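Local coordinates for sensor protein (Rhodopseudomonas palustris, PDB 2OOL) that senses light through a bound biliverdin chromophore and probably passes the signal to a histidine kinase region, this chain being its chromophore-binding part, at residues 42-47 and 116-121; 198-201 and 205-208. All blocks are in the same frame, centred on the assembly; numbering follows the deposited sequence.

Interaction 1: residues 42-47 and 116-121; sequences HGYLFV and RAFNGI
With chi1 at -54° in Tyr44 and -64° in Phe118, each ring carbon CG lies anti to its own carbonyl carbon and beside its backbone N, and the two rings swing into contact from separate strands of the PAS fold. Strands 44-48 and 114-125 belong to one antiparallel sheet but are not neighbours in it: strand 128-134 runs between them, pairing its backbone with Tyr44 through Leu133. The two backbones therefore stay well apart, Tyr44 CA and Gly120 CA being 9.6 Å from each other, and side chains alone make the contact. The CD2-CE2 side of the tyrosine ring meets the CE1-CZ side of the phenylalanine, Phe118 CE1 sitting at the tyrosine edge, near its plane. The ring planes stand 83° apart with centroids separated by 5.8 Å, an oblique aromatic pair. Helix 62-66 adds Val62 and Leu65 against Tyr44, and Val109 of strand 105-111 packs on Phe118, which is buried. Farther out, Arg116 folds back through bends at chi2 and chi3 and brings its guanidinium to the hydroxyl end of the tyrosine, crossing the tyrosine side chain at about a right angle. Arg116 NH2 comes to 4.1 Å from Tyr44 OH, a loose contact at the exposed margin. The tightest approach joins carbon to carbon, Tyr44 CE2 lying 3.9 Å from Phe118 CE1.

Interaction 2: residues 198-201 and 205-208; sequences EDRD and PSLL
Glu198 reaches from the end of strand 193-200 into the following loop and spends both carboxylate oxygens there. Its CG is anti to the backbone N (chi1 -166°) and the chain runs on extended, which carries the buried carboxylate to Ser206 and Leu207. Ser206 OG donates to Glu198 OE1 at 2.6 Å, while Leu207 N gives Glu198 OE2 a fairly straight bond of 2.8 Å, 163° at the hydrogen. Both oxygens use their syn lone pairs, so the carboxylate grips two successive residues with its two prongs. Glu198 OE1 also takes part in a salt bridge with Arg200 NH1, 3.1 Å away, although as a hydrogen bond this one is weak and bent. The guanidinium of Arg200 lies with one face against Ser206 CB, which is 3.6 Å from Arg200 NH1. Arg200 NE bonds weakly to Ile204 O, and Pro205 O accepts from Arg181 NH2 of the adjoining strand. The serine hydroxyl serves twice: besides donating to the glutamate, Ser206 OG accepts from Leu208 N at 3.2 Å. An alanine in place of Glu198 would probably leave Ser206 OG and Leu207 N without these acceptors and Arg200 without its carboxylate partner, freeing the loop to shift. Leu207, whose backbone is held in this way, touches the bound biliverdin with its side chain. The bond from Leu208 N closes an ST turn, which here holds the backbone around Leu207, a residue of the chromophore pocket in the GAF domain.

How the interactions relate
Interactions 1 and 2 belong to the two domains of the chromophore-binding region, the PAS fold and the GAF domain, and lie on opposite sides of the chain's centre. Their centres are 33 Å apart and their nearest atoms about 22 Å, so neither touches the other. They follow in series along the chain, the PAS contact closing before the GAF contact opens. Segments 42-47 and 116-121 meet through rings across an intervening strand, whereas 198-201 and 205-208, only three residues apart along the chain, are joined by hydrogen bonds to one carboxylate. Interaction 2 has the direct link to the pigment: the side chain of Leu207 comes within about 4 Å of the bound biliverdin.

Interaction 1: residues 42-47 and 116-121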
ATOM      1  N   HIS A  42      17.919 -14.995  13.092  1.00 55.31           N
ATOM      2  CA  HIS A  42      17.113 -15.293  11.898  1.00 54.98           C
ATOM      3  C   HIS A  42      17.685 -14.518  10.686  1.00 55.35           C
ATOM      4  O   HIS A  42      17.194 -14.684   9.586  1.00 55.51           O
ATOM      5  CB  HIS A  42      15.622 -14.942  12.119  1.00 56.61           C
ATOM      6  CG  HIS A  42      15.390 -13.487  12.396  1.00 56.22           C
ATOM      7  ND1 HIS A  42      15.680 -12.912  13.609  1.00 57.25           N
ATOM      8  CD2 HIS A  42      14.951 -12.486  11.602  1.00 57.60           C
ATOM      9  CE1 HIS A  42      15.436 -11.619  13.553  1.00 56.80           C
ATOM     10  NE2 HIS A  42      14.972 -11.332  12.353  1.00 56.03           N
ATOM     11  N   GLY A  43      18.688 -13.643  10.905  1.00 54.75           N
ATOM     12  CA  GLY A  43      19.283 -12.816   9.837  1.00 53.19           C
ATOM     13  C   GLY A  43      20.805 -12.819   9.983  1.00 52.34           C
ATOM     14  O   GLY A  43      21.323 -13.426  10.880  1.00 51.91           O
ATOM     15  N   TYR A  44      21.508 -12.135   9.101  1.00 52.54           N
ATOM     16  CA  TYR A  44      22.970 -12.018   9.173  1.00 53.37           C
ATOM     17  C   TYR A  44      23.409 -10.552   9.063  1.00 53.33           C
ATOM     18  O   TYR A  44      22.800  -9.775   8.340  1.00 52.73           O
ATOM     19  CB  TYR A  44      23.627 -12.845   8.035  1.00 53.93           C
ATOM     20  CG  TYR A  44      23.210 -14.301   7.988  1.00 54.06           C
ATOM     21  CD1 TYR A  44      23.901 -15.272   8.700  1.00 54.26           C
ATOM     22  CD2 TYR A  44      22.121 -14.717   7.210  1.00 56.28           C
ATOM     23  CE1 TYR A  44      23.489 -16.626   8.671  1.00 54.33           C
ATOM     24  CE2 TYR A  44      21.707 -16.060   7.186  1.00 54.42           C
ATOM     25  CZ  TYR A  44      22.401 -16.996   7.922  1.00 53.37           C
ATOM     26  OH  TYR A  44      22.022 -18.330   7.867  1.00 55.68           O
ATOM     27  N   LEU A  45      24.508 -10.184   9.721  1.00 53.87           N
ATOM     28  CA  LEU A  45      24.963  -8.784   9.707  1.00 53.20           C
ATOM     29  C   LEU A  45      26.418  -8.646   9.265  1.00 53.63           C
ATOM     30  O   LEU A  45      27.269  -9.412   9.704  1.00 53.22           O
ATOM     31  CB  LEU A  45      24.786  -8.161  11.103  1.00 53.50           C
ATOM     32  CG  LEU A  45      25.118  -6.702  11.355  1.00 53.83           C
ATOM     33  CD1 LEU A  45      24.271  -6.198  12.526  1.00 53.05           C
ATOM     34  CD2 LEU A  45      26.652  -6.437  11.610  1.00 51.84           C
ATOM     35  N   PHE A  46      26.675  -7.642   8.417  1.00 52.56           N
ATOM     36  CA  PHE A  46      28.019  -7.289   7.988  1.00 53.36           C
ATOM     37  C   PHE A  46      28.205  -5.809   8.206  1.00 53.63           C
ATOM     38  O   PHE A  46      27.306  -5.019   7.933  1.00 54.79           O
ATOM     39  CB  PHE A  46      28.157  -7.547   6.505  1.00 52.82           C
ATOM     40  CG  PHE A  46      27.933  -8.969   6.119  1.00 52.66           C
ATOM     41  CD1 PHE A  46      29.017  -9.811   5.890  1.00 51.41           C
ATOM     42  CD2 PHE A  46      26.641  -9.476   5.979  1.00 50.65           C
ATOM     43  CE1 PHE A  46      28.831 -11.116   5.488  1.00 53.59           C
ATOM     44  CE2 PHE A  46      26.440 -10.815   5.623  1.00 51.63           C
ATOM     45  CZ  PHE A  46      27.508 -11.630   5.378  1.00 52.15           C
ATOM     46  N   VAL A  47      29.336  -5.430   8.750  1.00 54.22           N
ATOM     47  CA  VAL A  47      29.817  -4.071   8.609  1.00 53.94           C
ATOM     48  C   VAL A  47      30.730  -4.071   7.435  1.00 54.53           C
ATOM     49  O   VAL A  47      31.603  -4.907   7.371  1.00 54.45           O
ATOM     50  CB  VAL A  47      30.575  -3.590   9.870  1.00 54.19           C
ATOM     51  CG1 VAL A  47      31.027  -2.176   9.664  1.00 48.80           C
ATOM     52  CG2 VAL A  47      29.620  -3.765  11.145  1.00 52.98           C
ATOM     53  N   ARG A 116      21.497 -18.381  -2.188  1.00 49.96           N
ATOM     54  CA  ARG A 116      20.452 -17.988  -1.258  1.00 49.11           C
ATOM     55  C   ARG A 116      20.061 -16.545  -1.417  1.00 48.59           C
ATOM     56  O   ARG A 116      20.922 -15.654  -1.395  1.00 46.22           O
ATOM     57  CB  ARG A 116      20.942 -18.124   0.176  1.00 49.39           C
ATOM     58  CG  ARG A 116      21.226 -19.548   0.612  1.00 53.90           C
ATOM     59  CD  ARG A 116      19.993 -20.141   1.270  1.00 60.87           C
ATOM     60  NE  ARG A 116      19.558 -19.388   2.448  1.00 62.02           N
ATOM     61  CZ  ARG A 116      20.072 -19.524   3.669  1.00 64.91           C
ATOM     62  NH1 ARG A 116      21.058 -20.394   3.909  1.00 64.69           N
ATOM     63  NH2 ARG A 116      19.573 -18.790   4.671  1.00 66.19           N
ATOM     64  N   ALA A 117      18.740 -16.309  -1.428  1.00 48.24           N
ATOM     65  CA  ALA A 117      18.137 -15.005  -1.653  1.00 48.80           C
ATOM     66  C   ALA A 117      17.621 -14.370  -0.321  1.00 48.89           C
ATOM     67  O   ALA A 117      16.956 -15.021   0.507  1.00 48.96           O
ATOM     68  CB  ALA A 117      16.935 -15.125  -2.700  1.00 48.25           C
ATOM     69  N   PHE A 118      17.908 -13.084  -0.182  1.00 49.02           N
ATOM     70  CA  PHE A 118      17.679 -12.297   1.017  1.00 48.99           C
ATOM     71  C   PHE A 118      17.174 -10.905   0.697  1.00 49.31           C
ATOM     72  O   PHE A 118      17.305 -10.411  -0.394  1.00 48.58           O
ATOM     73  CB  PHE A 118      18.967 -12.084   1.797  1.00 48.69           C
ATOM     74  CG  PHE A 118      19.586 -13.337   2.346  1.00 49.52           C
ATOM     75  CD1 PHE A 118      19.134 -13.891   3.543  1.00 48.77           C
ATOM     76  CD2 PHE A 118      20.657 -13.935   1.698  1.00 47.40           C
ATOM     77  CE1 PHE A 118      19.679 -15.057   4.042  1.00 47.44           C
ATOM     78  CE2 PHE A 118      21.235 -15.074   2.195  1.00 46.39           C
ATOM     79  CZ  PHE A 118      20.760 -15.649   3.363  1.00 49.80           C
ATOM     80  N   ASN A 119      16.574 -10.287   1.718  1.00 50.85           N
ATOM     81  CA  ASN A 119      16.261  -8.875   1.744  1.00 50.32           C
ATOM     82  C   ASN A 119      17.462  -8.248   2.399  1.00 50.48           C
ATOM     83  O   ASN A 119      17.762  -8.539   3.569  1.00 50.09           O
ATOM     84  CB  ASN A 119      15.031  -8.556   2.642  1.00 50.19           C
ATOM     85  CG  ASN A 119      13.746  -8.449   1.894  1.00 50.45           C
ATOM     86  OD1 ASN A 119      12.680  -8.273   2.530  1.00 55.91           O
ATOM     87  ND2 ASN A 119      13.795  -8.496   0.579  1.00 44.91           N
ATOM     88  N   GLY A 120      18.109  -7.344   1.676  1.00 50.58           N
ATOM     89  CA  GLY A 120      19.248  -6.606   2.212  1.00 51.68           C
ATOM     90  C   GLY A 120      18.826  -5.256   2.779  1.00 52.81           C
ATOM     91  O   GLY A 120      18.187  -4.427   2.081  1.00 52.64           O
ATOM     92  N   ILE A 121      19.184  -5.028   4.047  1.00 53.19           N
ATOM     93  CA  ILE A 121      18.759  -3.834   4.777  1.00 53.48           C
ATOM     94  C   ILE A 121      20.042  -3.092   5.147  1.00 52.89           C
ATOM     95  O   ILE A 121      20.814  -3.554   5.958  1.00 51.64           O
ATOM     96  CB  ILE A 121      17.978  -4.168   6.084  1.00 53.69           C
ATOM     97  CG1 ILE A 121      16.946  -5.273   5.856  1.00 54.63           C
ATOM     98  CG2 ILE A 121      17.375  -2.872   6.730  1.00 53.87           C
ATOM     99  CD1 ILE A 121      15.770  -4.837   5.151  1.00 53.39           C
TER

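Interaction 2: residues 198-201 and 205-208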
ATOM      1  N   GLU A 198      -7.534  -2.680  20.988  1.00 52.44           N
ATOM      2  CA  GLU A 198      -7.088  -4.052  20.839  1.00 53.77           C
ATOM      3  C   GLU A 198      -7.852  -4.762  19.734  1.00 54.25           C
ATOM      4  O   GLU A 198      -9.039  -4.633  19.632  1.00 52.05           O
ATOM      5  CB  GLU A 198      -7.330  -4.826  22.122  1.00 54.24           C
ATOM      6  CG  GLU A 198      -6.609  -6.160  22.185  1.00 53.83           C
ATOM      7  CD  GLU A 198      -6.828  -6.838  23.522  1.00 55.34           C
ATOM      8  OE1 GLU A 198      -8.013  -7.118  23.830  1.00 55.59           O
ATOM      9  OE2 GLU A 198      -5.811  -7.057  24.259  1.00 54.39           O
ATOM     10  N   ASP A 199      -7.142  -5.494  18.880  1.00 55.73           N
ATOM     11  CA  ASP A 199      -7.813  -6.479  18.027  1.00 55.70           C
ATOM     12  C   ASP A 199      -7.054  -7.764  18.176  1.00 56.01           C
ATOM     13  O   ASP A 199      -5.827  -7.785  18.069  1.00 53.25           O
ATOM     14  CB  ASP A 199      -7.809  -6.031  16.575  1.00 56.20           C
ATOM     15  CG  ASP A 199      -8.860  -6.760  15.723  1.00 56.15           C
ATOM     16  OD1 ASP A 199     -10.052  -6.840  16.094  1.00 62.52           O
ATOM     17  OD2 ASP A 199      -8.480  -7.257  14.662  1.00 60.55           O
ATOM     18  N   ARG A 200      -7.785  -8.840  18.419  1.00 56.43           N
ATOM     19  CA  ARG A 200      -7.203 -10.166  18.580  1.00 58.82           C
ATOM     20  C   ARG A 200      -8.056 -11.279  17.952  1.00 60.00           C
ATOM     21  O   ARG A 200      -9.282 -11.143  17.770  1.00 58.42           O
ATOM     22  CB  ARG A 200      -7.006 -10.480  20.059  1.00 58.27           C
ATOM     23  CG  ARG A 200      -8.243 -10.437  20.840  1.00 60.75           C
ATOM     24  CD  ARG A 200      -8.029 -10.857  22.281  1.00 61.95           C
ATOM     25  NE  ARG A 200      -9.316 -11.282  22.812  1.00 65.45           N
ATOM     26  CZ  ARG A 200     -10.321 -10.457  23.054  1.00 66.34           C
ATOM     27  NH1 ARG A 200     -10.184  -9.146  22.857  1.00 70.20           N
ATOM     28  NH2 ARG A 200     -11.452 -10.933  23.501  1.00 63.60           N
ATOM     29  N   ASP A 201      -7.376 -12.391  17.678  1.00 62.26           N
ATOM     30  CA  ASP A 201      -7.990 -13.597  17.125  1.00 62.98           C
ATOM     31  C   ASP A 201      -8.700 -14.364  18.250  1.00 63.97           C
ATOM     32  O   ASP A 201      -8.518 -14.066  19.432  1.00 63.45           O
ATOM     33  CB  ASP A 201      -6.887 -14.432  16.423  1.00 63.40           C
ATOM     34  CG  ASP A 201      -7.453 -15.563  15.537  1.00 63.69           C
ATOM     35  OD1 ASP A 201      -8.709 -15.615  15.306  1.00 63.08           O
ATOM     36  OD2 ASP A 201      -6.629 -16.397  15.076  1.00 62.49           O
ATOM     37  N   PRO A 205      -6.246 -14.319  25.002  1.00 62.48           N
ATOM     38  CA  PRO A 205      -6.655 -13.429  26.080  1.00 62.16           C
ATOM     39  C   PRO A 205      -6.451 -11.936  25.758  1.00 61.71           C
ATOM     40  O   PRO A 205      -5.483 -11.559  25.060  1.00 62.08           O
ATOM     41  CB  PRO A 205      -5.736 -13.823  27.250  1.00 62.35           C
ATOM     42  CG  PRO A 205      -4.845 -14.900  26.778  1.00 62.03           C
ATOM     43  CD  PRO A 205      -5.015 -15.068  25.323  1.00 62.61           C
ATOM     44  N   SER A 206      -7.329 -11.120  26.329  1.00 60.71           N
ATOM     45  CA  SER A 206      -7.391  -9.670  26.167  1.00 60.71           C
ATOM     46  C   SER A 206      -6.636  -8.942  27.279  1.00 60.84           C
ATOM     47  O   SER A 206      -6.699  -9.356  28.453  1.00 60.73           O
ATOM     48  CB  SER A 206      -8.852  -9.223  26.247  1.00 60.30           C
ATOM     49  OG  SER A 206      -8.976  -7.828  26.085  1.00 60.36           O
ATOM     50  N   LEU A 207      -5.904  -7.885  26.902  1.00 60.22           N
ATOM     51  CA  LEU A 207      -5.320  -6.934  27.861  1.00 59.38           C
ATOM     52  C   LEU A 207      -5.945  -5.532  27.734  1.00 59.05           C
ATOM     53  O   LEU A 207      -5.381  -4.550  28.197  1.00 58.30           O
ATOM     54  CB  LEU A 207      -3.816  -6.838  27.642  1.00 59.04           C
ATOM     55  CG  LEU A 207      -3.030  -8.140  27.779  1.00 58.66           C
ATOM     56  CD1 LEU A 207      -1.614  -7.970  27.313  1.00 52.05           C
ATOM     57  CD2 LEU A 207      -3.077  -8.636  29.210  1.00 58.03           C
ATOM     58  N   LEU A 208      -7.099  -5.439  27.095  1.00 58.50           N
ATOM     59  CA  LEU A 208      -7.755  -4.158  26.866  1.00 59.05           C
ATOM     60  C   LEU A 208      -8.019  -3.407  28.186  1.00 59.70           C
ATOM     61  O   LEU A 208      -8.390  -4.013  29.190  1.00 58.82           O
ATOM     62  CB  LEU A 208      -9.094  -4.376  26.134  1.00 58.74           C
ATOM     63  CG  LEU A 208      -9.799  -3.089  25.721  1.00 58.38           C
ATOM     64  CD1 LEU A 208      -8.902  -2.207  24.884  1.00 52.48           C
ATOM     65  CD2 LEU A 208     -11.167  -3.391  25.020  1.00 58.96           C
TER